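Long-range contact in Atu0111 protein (Agrobacterium tumefaciens, PDB 2FSQ), which is of unknown function but belongs to the 2H clan and may, like relatives there, act as a phosphodiesterase or RNA ligase: residues M133-M145 with L202-I216. Numbering follows the deposited sequence. Where two conformers were deposited one is given.
Sequences MRVTGLRPVGMVM and LDEELEKLRVAAPVI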
loop_
_atom_site.group_PDB
_atom_site.type_symbol
_atom_site.label_atom_id
_atom_site.label_comp_id
_atom_site.label_asym_id
_atom_site.label_seq_id
_atom_site.Cartn_x
_atom_site.Cartn_y
_atom_site.Cartn_z
HETATM N N MSE A 133 12.892 -2.475 6.296
HETATM C CA MSE A 133 12.061 -1.284 6.441
HETATM C C MSE A 133 11.594 -1.159 7.885
HETATM O O MSE A 133 11.512 -2.170 8.607
HETATM C CB MSE A 133 10.832 -1.356 5.514
HETATM C CG MSE A 133 11.146 -1.688 4.057
HETATM SE SE MSE A 133 12.116 -0.272 3.128
HETATM C CE MSE A 133 10.744 1.104 2.988
ATOM N N ARG A 134 11.274 0.057 8.303
ATOM C CA ARG A 134 10.743 0.328 9.649
ATOM C C ARG A 134 9.565 1.276 9.530
ATOM O O ARG A 134 9.465 2.053 8.563
ATOM C CB ARG A 134 11.792 0.919 10.599
ATOM C CG ARG A 134 12.350 2.228 10.157
ATOM C CD ARG A 134 13.407 2.617 11.163
ATOM N NE ARG A 134 14.231 3.725 10.711
ATOM C CZ ARG A 134 14.057 4.968 11.129
ATOM N NH1 ARG A 134 13.069 5.248 11.978
ATOM N NH2 ARG A 134 14.854 5.924 10.685
ATOM N N VAL A 135 8.670 1.225 10.515
ATOM C CA VAL A 135 7.510 2.120 10.553
ATOM C C VAL A 135 7.860 3.459 11.204
ATOM O O VAL A 135 8.422 3.499 12.301
ATOM C CB VAL A 135 6.278 1.462 11.251
ATOM C CG1 VAL A 135 6.555 1.129 12.729
ATOM C CG2 VAL A 135 5.015 2.343 11.105
ATOM N N THR A 136 7.524 4.550 10.519
ATOM C CA THR A 136 7.863 5.893 10.983
ATOM C C THR A 136 6.641 6.735 11.329
ATOM O O THR A 136 6.779 7.758 11.997
ATOM C CB THR A 136 8.696 6.638 9.946
ATOM O OG1 THR A 136 7.978 6.665 8.713
ATOM C CG2 THR A 136 10.002 5.897 9.711
ATOM N N GLY A 137 5.448 6.315 10.901
ATOM C CA GLY A 137 4.243 7.101 11.192
ATOM C C GLY A 137 3.028 6.217 11.096
ATOM O O GLY A 137 3.080 5.168 10.461
ATOM N N LEU A 138 1.932 6.671 11.703
ATOM C CA LEU A 138 0.632 5.996 11.628
ATOM C C LEU A 138 -0.434 7.013 11.317
ATOM O O LEU A 138 -0.411 8.134 11.819
ATOM C CB LEU A 138 0.260 5.328 12.960
ATOM C CG LEU A 138 0.746 3.962 13.397
ATOM C CD1 LEU A 138 -0.030 3.538 14.636
ATOM C CD2 LEU A 138 0.559 2.957 12.284
ATOM N N ARG A 139 -1.408 6.589 10.531
ATOM C CA ARG A 139 -2.555 7.431 10.206
ATOM C C ARG A 139 -3.733 6.475 10.031
ATOM O O ARG A 139 -3.544 5.269 9.989
ATOM C CB ARG A 139 -2.253 8.203 8.930
ATOM C CG ARG A 139 -1.875 7.269 7.796
ATOM C CD ARG A 139 -1.270 7.965 6.620
ATOM N NE ARG A 139 -0.782 6.964 5.676
ATOM C CZ ARG A 139 -0.060 7.238 4.599
ATOM N NH1 ARG A 139 0.266 8.492 4.313
ATOM N NH2 ARG A 139 0.331 6.251 3.801
ATOM N N PRO A 140 -4.965 6.999 9.970
ATOM C CA PRO A 140 -6.099 6.058 9.862
ATOM C C PRO A 140 -6.026 5.049 8.716
ATOM O O PRO A 140 -6.532 3.936 8.862
ATOM C CB PRO A 140 -7.303 6.984 9.701
ATOM C CG PRO A 140 -6.890 8.198 10.465
ATOM C CD PRO A 140 -5.435 8.392 10.082
ATOM N N VAL A 141 -5.378 5.409 7.606
ATOM C CA VAL A 141 -5.254 4.457 6.503
ATOM C C VAL A 141 -4.125 3.434 6.666
ATOM O O VAL A 141 -4.041 2.485 5.886
ATOM C CB VAL A 141 -5.133 5.137 5.111
ATOM C CG1 VAL A 141 -6.420 5.872 4.771
ATOM C CG2 VAL A 141 -3.947 6.075 5.027
ATOM N N GLY A 142 -3.230 3.630 7.641
ATOM C CA GLY A 142 -2.181 2.639 7.841
ATOM C C GLY A 142 -0.829 3.186 8.269
ATOM O O GLY A 142 -0.747 4.205 8.932
HETATM N N MSE A 143 0.235 2.510 7.844
HETATM C CA MSE A 143 1.586 2.766 8.348
HETATM C C MSE A 143 2.472 3.390 7.300
HETATM O O MSE A 143 2.560 2.873 6.176
HETATM C CB MSE A 143 2.236 1.455 8.741
HETATM C CG MSE A 143 1.455 0.675 9.752
HETATM SE SE MSE A 143 1.840 -1.224 9.750
HETATM C CE MSE A 143 3.774 -1.179 9.896
ATOM N N VAL A 144 3.152 4.469 7.669
ATOM C CA VAL A 144 4.140 5.073 6.796
ATOM C C VAL A 144 5.475 4.395 7.131
ATOM O O VAL A 144 5.790 4.174 8.313
ATOM C CB VAL A 144 4.255 6.575 7.035
ATOM C CG1 VAL A 144 5.350 7.177 6.159
ATOM C CG2 VAL A 144 2.913 7.254 6.767
HETATM N N MSE A 145 6.280 4.115 6.114
HETATM C CA MSE A 145 7.546 3.427 6.322
HETATM C C MSE A 145 8.679 4.016 5.534
HETATM O O MSE A 145 8.472 4.616 4.480
HETATM C CB MSE A 145 7.405 1.990 5.882
HETATM C CG MSE A 145 6.272 1.319 6.593
HETATM SE SE MSE A 145 5.734 -0.395 5.836
HETATM C CE MSE A 145 7.429 -1.321 5.880
ATOM N N LEU A 202 -3.144 7.331 17.774
ATOM C CA LEU A 202 -2.117 7.046 16.747
ATOM C C LEU A 202 -0.717 7.205 17.350
ATOM O O LEU A 202 0.180 6.418 17.076
ATOM C CB LEU A 202 -2.285 7.966 15.536
ATOM C CG LEU A 202 -3.563 7.676 14.738
ATOM C CD1 LEU A 202 -3.911 8.836 13.811
ATOM C CD2 LEU A 202 -3.438 6.388 13.936
ATOM N N ASP A 203 -0.560 8.205 18.215
ATOM C CA ASP A 203 0.728 8.450 18.864
ATOM C C ASP A 203 1.087 7.263 19.744
ATOM O O ASP A 203 2.206 6.729 19.682
ATOM C CB ASP A 203 0.669 9.721 19.722
ATOM C CG ASP A 203 0.659 10.999 18.901
ATOM O OD1 ASP A 203 0.930 10.946 17.681
ATOM O OD2 ASP A 203 0.356 12.067 19.492
ATOM N N GLU A 204 0.129 6.828 20.550
ATOM C CA GLU A 204 0.370 5.749 21.502
ATOM C C GLU A 204 0.660 4.446 20.738
ATOM O O GLU A 204 1.600 3.716 21.066
ATOM C CB GLU A 204 -0.839 5.598 22.442
ATOM C CG GLU A 204 -0.707 4.523 23.514
ATOM C CD GLU A 204 -1.838 4.570 24.515
ATOM O OE1 GLU A 204 -1.788 5.445 25.408
ATOM O OE2 GLU A 204 -2.750 3.715 24.421
ATOM N N GLU A 205 -0.131 4.168 19.698
ATOM C CA GLU A 205 0.031 2.923 18.940
ATOM C C GLU A 205 1.285 2.885 18.087
ATOM O O GLU A 205 1.867 1.820 17.904
ATOM C CB GLU A 205 -1.201 2.597 18.081
ATOM C CG GLU A 205 -2.468 2.343 18.915
ATOM C CD GLU A 205 -2.348 1.200 19.918
ATOM O OE1 GLU A 205 -1.808 0.129 19.559
ATOM O OE2 GLU A 205 -2.834 1.384 21.066
ATOM N N LEU A 206 1.699 4.043 17.579
ATOM C CA LEU A 206 2.957 4.120 16.823
ATOM C C LEU A 206 4.127 3.704 17.696
ATOM O O LEU A 206 4.963 2.898 17.269
ATOM C CB LEU A 206 3.192 5.512 16.242
ATOM C CG LEU A 206 4.573 5.715 15.589
ATOM C CD1 LEU A 206 4.801 4.784 14.387
ATOM C CD2 LEU A 206 4.770 7.182 15.201
ATOM N N GLU A 207 4.187 4.233 18.916
ATOM C CA GLU A 207 5.320 3.890 19.776
ATOM C C GLU A 207 5.279 2.421 20.210
ATOM O O GLU A 207 6.325 1.771 20.289
ATOM C CB GLU A 207 5.497 4.869 20.945
ATOM C CG GLU A 207 4.333 5.021 21.915
ATOM C CD GLU A 207 4.738 5.677 23.249
ATOM O OE1 GLU A 207 5.939 6.006 23.432
ATOM O OE2 GLU A 207 3.854 5.867 24.118
ATOM N N LYS A 208 4.078 1.889 20.436
ATOM C CA LYS A 208 3.902 0.480 20.782
ATOM C C LYS A 208 4.328 -0.422 19.617
ATOM O O LYS A 208 5.010 -1.432 19.817
ATOM C CB LYS A 208 2.454 0.197 21.212
ATOM C CG LYS A 208 2.152 -1.244 21.601
ATOM C CD LYS A 208 0.689 -1.432 21.955
ATOM C CE LYS A 208 0.406 -2.881 22.296
ATOM N NZ LYS A 208 -0.998 -3.113 22.705
ATOM N N LEU A 209 3.944 -0.038 18.405
ATOM C CA LEU A 209 4.282 -0.808 17.217
ATOM C C LEU A 209 5.787 -0.797 16.933
ATOM O O LEU A 209 6.360 -1.838 16.588
ATOM C CB LEU A 209 3.500 -0.267 16.009
ATOM C CG LEU A 209 3.725 -0.964 14.681
ATOM C CD1 LEU A 209 3.362 -2.435 14.740
ATOM C CD2 LEU A 209 2.904 -0.272 13.618
ATOM N N ARG A 210 6.417 0.370 17.065
ATOM C CA ARG A 210 7.865 0.500 16.852
ATOM C C ARG A 210 8.677 -0.374 17.804
ATOM O O ARG A 210 9.720 -0.921 17.431
ATOM C CB ARG A 210 8.308 1.958 16.971
ATOM C CG ARG A 210 7.932 2.813 15.765
ATOM C CD ARG A 210 8.371 4.257 15.979
ATOM N NE ARG A 210 9.819 4.376 15.860
ATOM C CZ ARG A 210 10.589 5.161 16.609
ATOM N NH1 ARG A 210 10.056 5.920 17.568
ATOM N NH2 ARG A 210 11.898 5.186 16.396
ATOM N N VAL A 211 8.195 -0.523 19.033
ATOM C CA VAL A 211 8.849 -1.418 19.990
ATOM C C VAL A 211 8.610 -2.888 19.657
ATOM O O VAL A 211 9.527 -3.711 19.733
ATOM C CB VAL A 211 8.408 -1.110 21.442
ATOM C CG1 VAL A 211 8.932 -2.175 22.415
ATOM C CG2 VAL A 211 8.892 0.282 21.863
ATOM N N ALA A 212 7.375 -3.222 19.296
ATOM C CA ALA A 212 7.011 -4.612 19.035
ATOM C C ALA A 212 7.567 -5.125 17.720
ATOM O O ALA A 212 7.816 -6.331 17.565
ATOM C CB ALA A 212 5.498 -4.781 19.049
ATOM N N ALA A 213 7.740 -4.214 16.757
ATOM C CA ALA A 213 8.194 -4.581 15.413
ATOM C C ALA A 213 9.175 -3.509 14.942
ATOM O O ALA A 213 8.836 -2.698 14.084
ATOM C CB ALA A 213 7.006 -4.686 14.444
ATOM N N PRO A 214 10.385 -3.483 15.521
ATOM C CA PRO A 214 11.343 -2.427 15.175
ATOM C C PRO A 214 11.844 -2.478 13.724
ATOM O O PRO A 214 12.329 -1.477 13.203
ATOM C CB PRO A 214 12.503 -2.659 16.155
ATOM C CG PRO A 214 12.378 -4.085 16.542
ATOM C CD PRO A 214 10.909 -4.372 16.581
ATOM N N VAL A 215 11.761 -3.650 13.104
ATOM C CA VAL A 215 11.784 -3.754 11.649
ATOM C C VAL A 215 10.544 -4.535 11.246
ATOM O O VAL A 215 10.076 -5.426 11.976
ATOM C CB VAL A 215 13.061 -4.430 11.092
ATOM C CG1 VAL A 215 14.248 -3.504 11.213
ATOM C CG2 VAL A 215 13.329 -5.770 11.780
ATOM N N ILE A 216 10.002 -4.199 10.087
ATOM C CA ILE A 216 8.772 -4.818 9.633
ATOM C C ILE A 216 9.171 -6.022 8.801
ATOM O O ILE A 216 9.522 -5.887 7.622
ATOM C CB ILE A 216 7.897 -3.816 8.842
ATOM C CG1 ILE A 216 7.579 -2.588 9.709
ATOM C CG2 ILE A 216 6.612 -4.491 8.357
ATOM C CD1 ILE A 216 6.981 -2.889 11.074
HETATM O O HOH W 1 11.739 -5.099 6.401
HETATM O O HOH W 2 10.949 3.262 13.513
HETATM O O HOH W 3 9.467 -0.426 12.681
#
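Leu138, with 100 Å² buried, drives its branched end into the flank of helix 202-212: CD1 comes to 3.5 Å from the backbone N of Leu206 and also touches CB of Glu205. Its CG lies anti to the carbonyl carbon (chi1 -83°), which lays CG against CB of Leu206 and brings CD2 to CD2 of Leu209. The strand backbone itself sets Leu138 CB 4.0 Å from CD2 of Leu202. Leu206 lies alongside Leu138 with its end pointing the opposite way, and its CD1 reaches the backbone N of Gly137, 3.9 Å away. Here the strand has a classic beta bulge, Thr136 N bonding to Val144 O with a weaker bond from Gly137 N. Strand 133-139 is the edge of a three-stranded antiparallel sheet, and the helix backs it at an axis separation of 8.0 Å, running nearly antiparallel (148°). Thr62 of helix 54-67 touches both Leu138 and Leu209. The other outer strand, 179-182, carries His180 in a His-x-Thr motif; the 2H fold has two such motifs, so the helix probably backs one lobe of a 2H-type fold.

Ile216, past the helix end, closes the other end of the interface. Its backbone N donates to O of Met133 at 2.9 Å and 172°. Its side chain meets Met143 tip to tip, CD1 to CE at 3.8 Å, while Met145 CE lies 3.9 Å from Ile216 CB, those two side chains meeting at a slant; both methionines are selenomethionines. Between these two ends, Val135 sets CG1 3.7 Å from CG of Arg210 and stands roughly perpendicular to Leu209. One water accepts from Arg210 NE and Arg134 NH1 and donates to Val135 O, bridging the two arginines, while Arg134 NE is held by Ala148 O.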